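Local coordinates for uncharacterized protein (Ruminococcus gnavus, PDB 4QAN) that is of unknown function but adopts a cystatin-like fold, as a divergent member of the NTF2-like superfamily, and can bind a metal ion, at residues Lys39-Cys50 against Leu201-Tyr210. Residues are numbered along the deposited sequence; the frame is centred on the assembly and turned at random.
Sequences KKNDLDMALRGC and LPNQLTGANY
Met45 and Leu205 approach to 5.8 Å between CA atoms, and Arg48 and Ala208 to 5.5 Å, where the irregular segment 201-210 runs past the short helix 43-48. Arg48 has the largest share of the contact. The chain of Arg48, extended from CG to NE, brings Arg48 NH1 into a hydrogen bond with Thr206 O at 2.8 Å, nearly in line with the carbonyl and in the guanidinium plane. Leu205 CD1 sits over the centre of one guanidinium face, and Ala208 CA lies toward the rim of the other. NE forms a salt bridge with Asp44 OD2, one helical turn back. With an alanine here in place of Arg48, Thr206 O is likely to lose this donor and the buried Asp44 carboxylate its counter-charge. The other methyl of Leu205, CD2, packs on Met45 CG at 3.8 Å. Leu47 CD1 makes a CH-pi contact, centred over the Tyr210 ring. Asn209, with CG between backbone N and carbonyl carbon (chi1 61°), sends ND2 to Leu47 O at 2.9 Å. Cys50 N reaches Leu47 O from the opposite face of its carbonyl plane, so two donors grip it. At the other end, Lys40 NZ donates to Pro202 O at 3.3 Å, from above the carbonyl plane, and also hydrogen-bonds to Ser36 OG, on helix 27-39. The contact thus ties the loop between strand 187-188 and helix 221-234 to helix 43-48, which packs against helices 27-39 and 87-108.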
loop_
_atom_site.group_PDB
_atom_site.type_symbol
_atom_site.label_atom_id
_atom_site.label_comp_id
_atom_site.label_asym_id
_atom_site.label_seq_id
_atom_site.Cartn_x
_atom_site.Cartn_y
_atom_site.Cartn_z
ATOM N N LYS A 39 9.026 0.129 -21.091
ATOM C CA LYS A 39 9.441 0.725 -22.357
ATOM C C LYS A 39 8.509 1.867 -22.754
ATOM O O LYS A 39 8.969 2.908 -23.225
ATOM C CB LYS A 39 9.457 -0.335 -23.458
ATOM C CG LYS A 39 10.027 0.130 -24.788
ATOM C CD LYS A 39 9.900 -0.976 -25.825
ATOM C CE LYS A 39 10.541 -0.595 -27.142
ATOM N NZ LYS A 39 11.995 -0.335 -26.968
ATOM N N LYS A 40 7.205 1.660 -22.553
ATOM C CA LYS A 40 6.181 2.624 -22.953
ATOM C C LYS A 40 5.856 3.596 -21.834
ATOM O O LYS A 40 4.883 4.340 -21.929
ATOM C CB LYS A 40 4.894 1.903 -23.350
ATOM C CG LYS A 40 5.055 0.869 -24.437
ATOM C CD LYS A 40 3.789 0.040 -24.560
ATOM C CE LYS A 40 3.660 -0.580 -25.935
ATOM N NZ LYS A 40 4.442 -1.845 -26.058
ATOM N N ASN A 41 6.649 3.584 -20.768
ATOM C CA ASN A 41 6.384 4.412 -19.597
ATOM C C ASN A 41 4.879 4.416 -19.229
ATOM O O ASN A 41 4.298 5.460 -18.947
ATOM C CB ASN A 41 6.915 5.833 -19.839
ATOM C CG ASN A 41 6.887 6.701 -18.583
ATOM O OD1 ASN A 41 6.896 6.209 -17.446
ATOM N ND2 ASN A 41 6.845 8.009 -18.787
ATOM N N ASP A 42 4.262 3.235 -19.228
ATOM C CA ASP A 42 2.820 3.106 -19.001
ATOM C C ASP A 42 2.563 2.478 -17.640
ATOM O O ASP A 42 2.616 1.263 -17.477
ATOM C CB ASP A 42 2.165 2.280 -20.119
ATOM C CG ASP A 42 0.640 2.227 -20.008
ATOM O OD1 ASP A 42 0.106 2.496 -18.920
ATOM O OD2 ASP A 42 -0.025 1.888 -21.010
ATOM N N LEU A 43 2.275 3.336 -16.671
ATOM C CA LEU A 43 2.123 2.926 -15.291
ATOM C C LEU A 43 0.934 1.988 -15.137
ATOM O O LEU A 43 1.013 0.962 -14.450
ATOM C CB LEU A 43 1.920 4.150 -14.401
ATOM C CG LEU A 43 1.685 3.872 -12.917
ATOM C CD1 LEU A 43 2.932 3.240 -12.335
ATOM C CD2 LEU A 43 1.313 5.144 -12.170
ATOM N N ASP A 44 -0.171 2.355 -15.770
ATOM C CA ASP A 44 -1.386 1.573 -15.672
ATOM C C ASP A 44 -1.101 0.134 -16.092
ATOM O O ASP A 44 -1.399 -0.815 -15.345
ATOM C CB ASP A 44 -2.483 2.185 -16.546
ATOM C CG ASP A 44 -3.721 1.332 -16.592
ATOM O OD1 ASP A 44 -4.469 1.335 -15.593
ATOM O OD2 ASP A 44 -3.935 0.640 -17.621
HETATM N N MSE A 45 -0.504 -0.007 -17.282
HETATM C CA MSE A 45 -0.128 -1.311 -17.820
HETATM C C MSE A 45 0.726 -2.093 -16.845
HETATM O O MSE A 45 0.445 -3.262 -16.578
HETATM C CB MSE A 45 0.569 -1.097 -19.167
HETATM C CG MSE A 45 0.811 -2.408 -19.879
HETATM SE SE MSE A 45 1.889 -2.066 -21.485
HETATM C CE MSE A 45 2.145 -3.967 -21.935
ATOM N N ALA A 46 1.747 -1.437 -16.296
ATOM C CA ALA A 46 2.696 -2.035 -15.345
ATOM C C ALA A 46 2.022 -2.604 -14.109
ATOM O O ALA A 46 2.305 -3.732 -13.719
ATOM C CB ALA A 46 3.740 -1.001 -14.910
ATOM N N LEU A 47 1.155 -1.805 -13.490
ATOM C CA LEU A 47 0.426 -2.223 -12.296
ATOM C C LEU A 47 -0.341 -3.526 -12.479
ATOM O O LEU A 47 -0.316 -4.395 -11.611
ATOM C CB LEU A 47 -0.538 -1.125 -11.855
ATOM C CG LEU A 47 0.181 0.063 -11.184
ATOM C CD1 LEU A 47 -0.774 1.210 -10.925
ATOM C CD2 LEU A 47 0.836 -0.380 -9.896
ATOM N N ARG A 48 -1.018 -3.644 -13.613
ATOM C CA ARG A 48 -1.812 -4.825 -13.927
ATOM C C ARG A 48 -0.972 -6.109 -14.004
ATOM O O ARG A 48 -1.495 -7.206 -13.784
ATOM C CB ARG A 48 -2.554 -4.605 -15.243
ATOM C CG ARG A 48 -3.557 -3.458 -15.172
ATOM C CD ARG A 48 -3.745 -2.793 -16.525
ATOM N NE ARG A 48 -4.801 -1.777 -16.491
ATOM C CZ ARG A 48 -6.062 -1.963 -16.882
ATOM N NH1 ARG A 48 -6.485 -3.139 -17.344
ATOM N NH2 ARG A 48 -6.911 -0.948 -16.811
ATOM N N GLY A 49 0.318 -5.964 -14.314
ATOM C CA GLY A 49 1.241 -7.083 -14.352
ATOM C C GLY A 49 1.860 -7.479 -13.027
ATOM O O GLY A 49 2.584 -8.476 -12.963
ATOM N N CYS A 50 1.611 -6.687 -11.982
ATOM C CA CYS A 50 2.103 -6.979 -10.644
ATOM C C CYS A 50 1.116 -7.851 -9.875
ATOM O O CYS A 50 -0.078 -7.843 -10.154
ATOM C CB CYS A 50 2.340 -5.673 -9.868
ATOM S SG CYS A 50 3.498 -4.515 -10.654
ATOM N N LEU A 201 7.400 -7.943 -27.268
ATOM C CA LEU A 201 6.892 -7.016 -26.257
ATOM C C LEU A 201 5.413 -6.716 -26.527
ATOM O O LEU A 201 5.101 -5.999 -27.474
ATOM C CB LEU A 201 7.686 -5.713 -26.305
ATOM C CG LEU A 201 9.127 -5.784 -25.803
ATOM C CD1 LEU A 201 9.907 -4.569 -26.279
ATOM C CD2 LEU A 201 9.169 -5.884 -24.283
ATOM N N PRO A 202 4.495 -7.242 -25.691
ATOM C CA PRO A 202 3.080 -7.042 -26.001
ATOM C C PRO A 202 2.603 -5.605 -25.805
ATOM O O PRO A 202 3.308 -4.773 -25.208
ATOM C CB PRO A 202 2.373 -7.943 -24.982
ATOM C CG PRO A 202 3.282 -7.953 -23.804
ATOM C CD PRO A 202 4.684 -7.825 -24.346
ATOM N N ASN A 203 1.413 -5.321 -26.325
ATOM C CA ASN A 203 0.648 -4.163 -25.874
ATOM C C ASN A 203 -0.847 -4.373 -25.973
ATOM O O ASN A 203 -1.543 -3.702 -26.732
ATOM C CB ASN A 203 1.073 -2.885 -26.576
ATOM C CG ASN A 203 1.221 -3.060 -28.055
ATOM O OD1 ASN A 203 0.650 -3.974 -28.651
ATOM N ND2 ASN A 203 2.009 -2.191 -28.662
ATOM N N GLN A 204 -1.309 -5.357 -25.214
ATOM C CA GLN A 204 -2.642 -5.337 -24.646
ATOM C C GLN A 204 -2.384 -5.040 -23.175
ATOM O O GLN A 204 -1.235 -5.017 -22.740
ATOM C CB GLN A 204 -3.344 -6.691 -24.751
ATOM C CG GLN A 204 -3.035 -7.536 -25.988
ATOM C CD GLN A 204 -3.674 -6.986 -27.242
ATOM O OE1 GLN A 204 -3.556 -5.796 -27.536
ATOM N NE2 GLN A 204 -4.355 -7.855 -28.000
ATOM N N LEU A 205 -3.454 -4.835 -22.422
ATOM C CA LEU A 205 -3.399 -4.845 -20.969
ATOM C C LEU A 205 -3.995 -6.152 -20.473
ATOM O O LEU A 205 -4.730 -6.831 -21.189
ATOM C CB LEU A 205 -4.197 -3.679 -20.381
ATOM C CG LEU A 205 -4.121 -2.359 -21.133
ATOM C CD1 LEU A 205 -4.961 -1.322 -20.405
ATOM C CD2 LEU A 205 -2.678 -1.908 -21.281
ATOM N N THR A 206 -3.646 -6.508 -19.249
ATOM C CA THR A 206 -4.290 -7.582 -18.530
ATOM C C THR A 206 -5.148 -6.911 -17.442
ATOM O O THR A 206 -5.293 -5.688 -17.424
ATOM C CB THR A 206 -3.249 -8.569 -17.952
ATOM O OG1 THR A 206 -3.868 -9.833 -17.671
ATOM C CG2 THR A 206 -2.579 -7.995 -16.661
ATOM N N GLY A 207 -5.718 -7.698 -16.544
ATOM C CA GLY A 207 -6.800 -7.212 -15.711
ATOM C C GLY A 207 -6.451 -6.072 -14.784
ATOM O O GLY A 207 -5.324 -5.981 -14.300
ATOM N N ALA A 208 -7.434 -5.208 -14.528
ATOM C CA ALA A 208 -7.279 -4.108 -13.598
ATOM C C ALA A 208 -7.178 -4.668 -12.184
ATOM O O ALA A 208 -7.911 -5.573 -11.829
ATOM C CB ALA A 208 -8.452 -3.150 -13.708
ATOM N N ASN A 209 -6.277 -4.119 -11.378
ATOM C CA ASN A 209 -6.019 -4.663 -10.052
ATOM C C ASN A 209 -5.581 -3.632 -9.042
ATOM O O ASN A 209 -4.856 -3.961 -8.106
ATOM C CB ASN A 209 -4.921 -5.714 -10.170
ATOM C CG ASN A 209 -3.628 -5.130 -10.697
ATOM O OD1 ASN A 209 -3.624 -4.055 -11.305
ATOM N ND2 ASN A 209 -2.526 -5.819 -10.451
ATOM N N TYR A 210 -5.983 -2.382 -9.253
ATOM C CA TYR A 210 -5.715 -1.295 -8.311
ATOM C C TYR A 210 -6.906 -0.344 -8.297
ATOM O O TYR A 210 -7.754 -0.408 -9.175
ATOM C CB TYR A 210 -4.431 -0.560 -8.710
ATOM C CG TYR A 210 -4.478 0.184 -10.036
ATOM C CD1 TYR A 210 -4.247 -0.466 -11.236
ATOM C CD2 TYR A 210 -4.746 1.542 -10.078
ATOM C CE1 TYR A 210 -4.287 0.218 -12.450
ATOM C CE2 TYR A 210 -4.797 2.232 -11.276
ATOM C CZ TYR A 210 -4.572 1.559 -12.458
ATOM O OH TYR A 210 -4.610 2.250 -13.628
#